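Local structure of HNH endonuclease (Geobacillus virus E2, 5H0M) at residues T86-T95 with D108-H118. The protein probably cuts DNA as a nicking endonuclease of the HNH family, in a thermophilic bacteriophage from the deep sea. Sequence-based numbering, arbitrary orientation.
Sequences TRAVIVDHIT and DNLQSLCQACH. With ZN (zinc ion), chain B.
Asn-109 grips the backbone of Thr-95 from both ends of its amide: OD1 accepts from Thr-95 N (2.8 Å) in the carbonyl plane on a lone pair, while ND2 gives a longer bond to Thr-95 O (3.2 Å). With CG anti to the backbone N (chi1 -170°), the amide swings across to the residues that follow strand 90-93. ND2 also bonds Lys-103 O, which gives the nitrogen two acceptors, and together the three bonds fix the rotation of the amide.

Inward from there the strands 90-93 and 110-113 run antiparallel, Asp-92 and Gln-111 exchanging both backbone bonds. At the far end Val-89 and Ile-90 both donate to Leu-113 O, a classic beta bulge; the Val-89 N bond is the shorter, at 2.8 Å. Beyond it, Cys-114 is the N-cap of helix 115-129, its SG accepting from Cys-117 N and binding zinc at 2.4 Å; Cys-117, Cys-76 and Cys-79 complete the site.

On the face carrying Asp-92, one water links OD1 to His-118 NE2, the carboxylate and ring planes standing 70° apart. OD2 forms a salt bridge with Lys-121. Ile-90 CD1 lies over one face of the His-118 ring, and Leu-113 CD1 packs on Asp-92 CB at 3.8 Å. The reverse face holds a CH-pi contact: Leu-110 CD2 sits 3.5 Å from the centroid of the His-93 ring, almost on its normal, while His-93 NE2 bonds Arg-104 O.

Two antiparallel strands leading into a helix give the beta-beta-alpha part of the beta-beta-alpha-metal motif of HNH nucleases. The four-cysteine zinc is a separate site, consistent with a structural role. Asp-92 and His-118, joined by a water, are placed like the carboxylate and histidine that hold the catalytic metal in related HNH enzymes, and probably do so here, though no metal is seen between them.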
loop_
_atom_site.group_PDB
_atom_site.type_symbol
_atom_site.label_atom_id
_atom_site.label_comp_id
_atom_site.label_asym_id
_atom_site.label_seq_id
_atom_site.Cartn_x
_atom_site.Cartn_y
_atom_site.Cartn_z
ATOM N N THR A 86 14.164 -10.791 3.649
ATOM C CA THR A 86 12.868 -11.376 3.949
ATOM C C THR A 86 11.987 -11.318 2.720
ATOM O O THR A 86 11.885 -10.268 2.078
ATOM C CB THR A 86 12.153 -10.623 5.083
ATOM O OG1 THR A 86 13.052 -10.454 6.190
ATOM C CG2 THR A 86 10.932 -11.407 5.536
ATOM N N ARG A 87 11.344 -12.426 2.397
ATOM C CA ARG A 87 10.402 -12.464 1.287
ATOM C C ARG A 87 9.223 -11.520 1.550
ATOM O O ARG A 87 8.630 -11.544 2.620
ATOM C CB ARG A 87 9.867 -13.876 1.119
ATOM C CG ARG A 87 8.863 -14.029 -0.003
ATOM C CD ARG A 87 9.533 -14.549 -1.241
ATOM N NE ARG A 87 8.589 -14.743 -2.335
ATOM C CZ ARG A 87 8.954 -15.018 -3.582
ATOM N NH1 ARG A 87 10.242 -15.124 -3.888
ATOM N NH2 ARG A 87 8.034 -15.176 -4.526
ATOM N N ALA A 88 8.882 -10.701 0.562
ATOM C CA ALA A 88 7.688 -9.865 0.640
ATOM C C ALA A 88 6.433 -10.680 0.406
ATOM O O ALA A 88 6.428 -11.586 -0.424
ATOM C CB ALA A 88 7.761 -8.750 -0.370
ATOM N N VAL A 89 5.364 -10.309 1.103
ATOM C CA VAL A 89 4.056 -10.956 0.972
ATOM C C VAL A 89 2.934 -10.005 0.571
ATOM O O VAL A 89 1.828 -10.454 0.264
ATOM C CB VAL A 89 3.642 -11.685 2.261
ATOM C CG1 VAL A 89 4.629 -12.810 2.563
ATOM C CG2 VAL A 89 3.502 -10.744 3.440
ATOM N N ILE A 90 3.219 -8.703 0.550
ATOM C CA ILE A 90 2.185 -7.709 0.272
ATOM C C ILE A 90 2.852 -6.476 -0.316
ATOM O O ILE A 90 4.017 -6.224 -0.041
ATOM C CB ILE A 90 1.389 -7.398 1.558
ATOM C CG1 ILE A 90 0.085 -6.668 1.239
ATOM C CG2 ILE A 90 2.237 -6.660 2.561
ATOM C CD1 ILE A 90 -0.898 -6.697 2.387
ATOM N N VAL A 91 2.123 -5.745 -1.151
ATOM C CA VAL A 91 2.563 -4.436 -1.619
ATOM C C VAL A 91 1.676 -3.403 -0.943
ATOM O O VAL A 91 0.444 -3.483 -1.063
ATOM C CB VAL A 91 2.459 -4.303 -3.144
ATOM C CG1 VAL A 91 2.823 -2.910 -3.612
ATOM C CG2 VAL A 91 3.378 -5.305 -3.817
ATOM N N ASP A 92 2.301 -2.451 -0.251
ATOM C CA ASP A 92 1.572 -1.427 0.525
ATOM C C ASP A 92 1.835 -0.022 -0.013
ATOM O O ASP A 92 2.946 0.301 -0.449
ATOM C CB ASP A 92 1.970 -1.480 2.004
ATOM C CG ASP A 92 0.984 -0.743 2.930
ATOM O OD1 ASP A 92 -0.212 -0.568 2.573
ATOM O OD2 ASP A 92 1.402 -0.355 4.037
ATOM N N HIS A 93 0.793 0.801 0.055
ATOM C CA HIS A 93 0.887 2.233 -0.217
ATOM C C HIS A 93 1.593 2.942 0.915
ATOM O O HIS A 93 1.223 2.764 2.082
ATOM C CB HIS A 93 -0.507 2.819 -0.399
ATOM C CG HIS A 93 -1.183 2.364 -1.654
ATOM N ND1 HIS A 93 -1.826 1.156 -1.749
ATOM C CD2 HIS A 93 -1.285 2.945 -2.871
ATOM C CE1 HIS A 93 -2.309 1.011 -2.972
ATOM N NE2 HIS A 93 -1.981 2.077 -3.676
ATOM N N ILE A 94 2.576 3.764 0.583
ATOM C CA ILE A 94 3.312 4.507 1.627
ATOM C C ILE A 94 2.386 5.552 2.244
ATOM O O ILE A 94 2.094 5.507 3.443
ATOM C CB ILE A 94 4.593 5.140 1.090
ATOM C CG1 ILE A 94 5.555 4.082 0.561
ATOM C CG2 ILE A 94 5.216 6.012 2.178
ATOM C CD1 ILE A 94 6.808 4.642 -0.070
ATOM N N THR A 95 1.894 6.470 1.418
ATOM C CA THR A 95 0.728 7.281 1.769
ATOM C C THR A 95 -0.487 6.407 1.496
ATOM O O THR A 95 -0.694 5.985 0.356
ATOM C CB THR A 95 0.658 8.547 0.927
ATOM O OG1 THR A 95 1.859 9.309 1.112
ATOM C CG2 THR A 95 -0.542 9.395 1.315
ATOM N N ASP A 108 6.630 5.028 -6.754
ATOM C CA ASP A 108 7.346 5.610 -5.624
ATOM C C ASP A 108 6.495 5.762 -4.370
ATOM O O ASP A 108 7.001 6.198 -3.344
ATOM C CB ASP A 108 8.022 6.935 -5.998
ATOM C CG ASP A 108 7.056 8.041 -6.336
ATOM O OD1 ASP A 108 5.837 7.838 -6.437
ATOM O OD2 ASP A 108 7.546 9.190 -6.532
ATOM N N ASN A 109 5.216 5.403 -4.458
ATOM C CA ASN A 109 4.323 5.354 -3.309
ATOM C C ASN A 109 3.998 3.915 -2.934
ATOM O O ASN A 109 3.061 3.686 -2.182
ATOM C CB ASN A 109 3.014 6.096 -3.598
ATOM C CG ASN A 109 2.162 6.284 -2.364
ATOM O OD1 ASN A 109 2.677 6.640 -1.301
ATOM N ND2 ASN A 109 0.863 6.068 -2.489
ATOM N N LEU A 110 4.767 2.949 -3.445
ATOM C CA LEU A 110 4.458 1.529 -3.202
ATOM C C LEU A 110 5.704 0.759 -2.780
ATOM O O LEU A 110 6.767 0.933 -3.376
ATOM C CB LEU A 110 3.865 0.909 -4.476
ATOM C CG LEU A 110 2.469 1.401 -4.825
ATOM C CD1 LEU A 110 2.127 1.039 -6.256
ATOM C CD2 LEU A 110 1.424 0.897 -3.854
ATOM N N GLN A 111 5.573 -0.084 -1.756
ATOM C CA GLN A 111 6.684 -0.916 -1.313
ATOM C C GLN A 111 6.247 -2.346 -1.061
ATOM O O GLN A 111 5.188 -2.592 -0.497
ATOM C CB GLN A 111 7.326 -0.371 -0.041
ATOM C CG GLN A 111 7.820 1.048 -0.133
ATOM C CD GLN A 111 8.513 1.467 1.148
ATOM O OE1 GLN A 111 7.854 1.761 2.153
ATOM N NE2 GLN A 111 9.832 1.483 1.123
ATOM N N SER A 112 7.106 -3.278 -1.443
ATOM C CA SER A 112 6.914 -4.679 -1.097
ATOM C C SER A 112 7.358 -4.885 0.344
ATOM O O SER A 112 8.444 -4.432 0.719
ATOM C CB SER A 112 7.769 -5.559 -2.008
ATOM O OG SER A 112 7.507 -5.284 -3.384
ATOM N N LEU A 113 6.512 -5.546 1.143
ATOM C CA LEU A 113 6.732 -5.713 2.592
ATOM C C LEU A 113 6.450 -7.136 3.035
ATOM O O LEU A 113 5.601 -7.819 2.467
ATOM C CB LEU A 113 5.822 -4.789 3.409
ATOM C CG LEU A 113 5.971 -3.272 3.189
ATOM C CD1 LEU A 113 4.962 -2.542 4.049
ATOM C CD2 LEU A 113 7.385 -2.808 3.492
ATOM N N CYS A 114 7.177 -7.563 4.069
ATOM C CA CYS A 114 6.837 -8.775 4.796
ATOM C C CYS A 114 5.696 -8.465 5.763
ATOM O O CYS A 114 5.312 -7.315 5.956
ATOM C CB CYS A 114 8.059 -9.324 5.544
ATOM S SG CYS A 114 8.559 -8.390 6.992
ATOM N N GLN A 115 5.121 -9.494 6.364
ATOM C CA GLN A 115 3.998 -9.279 7.265
ATOM C C GLN A 115 4.385 -8.445 8.482
ATOM O O GLN A 115 3.638 -7.571 8.911
ATOM C CB GLN A 115 3.418 -10.615 7.720
ATOM C CG GLN A 115 2.412 -10.462 8.839
ATOM C CD GLN A 115 1.794 -11.768 9.229
ATOM O OE1 GLN A 115 1.807 -12.722 8.450
ATOM N NE2 GLN A 115 1.225 -11.816 10.427
ATOM N N ALA A 116 5.532 -8.742 9.078
ATOM C CA ALA A 116 5.973 -8.022 10.262
ATOM C C ALA A 116 6.162 -6.545 9.980
ATOM O O ALA A 116 5.777 -5.701 10.784
ATOM C CB ALA A 116 7.246 -8.628 10.843
ATOM N N CYS A 117 6.755 -6.228 8.829
ATOM C CA CYS A 117 6.939 -4.833 8.446
ATOM C C CYS A 117 5.616 -4.166 8.093
ATOM O O CYS A 117 5.429 -3.002 8.377
ATOM C CB CYS A 117 7.941 -4.714 7.310
ATOM S SG CYS A 117 9.632 -5.038 7.890
ATOM N N HIS A 118 4.682 -4.895 7.499
ATOM C CA HIS A 118 3.353 -4.328 7.241
ATOM C C HIS A 118 2.638 -4.006 8.553
ATOM O O HIS A 118 2.001 -2.960 8.700
ATOM C CB HIS A 118 2.506 -5.270 6.397
ATOM C CG HIS A 118 1.171 -4.697 6.035
ATOM N ND1 HIS A 118 0.004 -5.119 6.628
ATOM C CD2 HIS A 118 0.819 -3.722 5.162
ATOM C CE1 HIS A 118 -1.012 -4.438 6.123
ATOM N NE2 HIS A 118 -0.544 -3.593 5.226
HETATM ZN ZN ZN B . 10.232 -6.812 6.502
HETATM O O HOH W 1 4.925 0.940 2.104
HETATM O O HOH W 2 -2.344 -1.422 4.484
#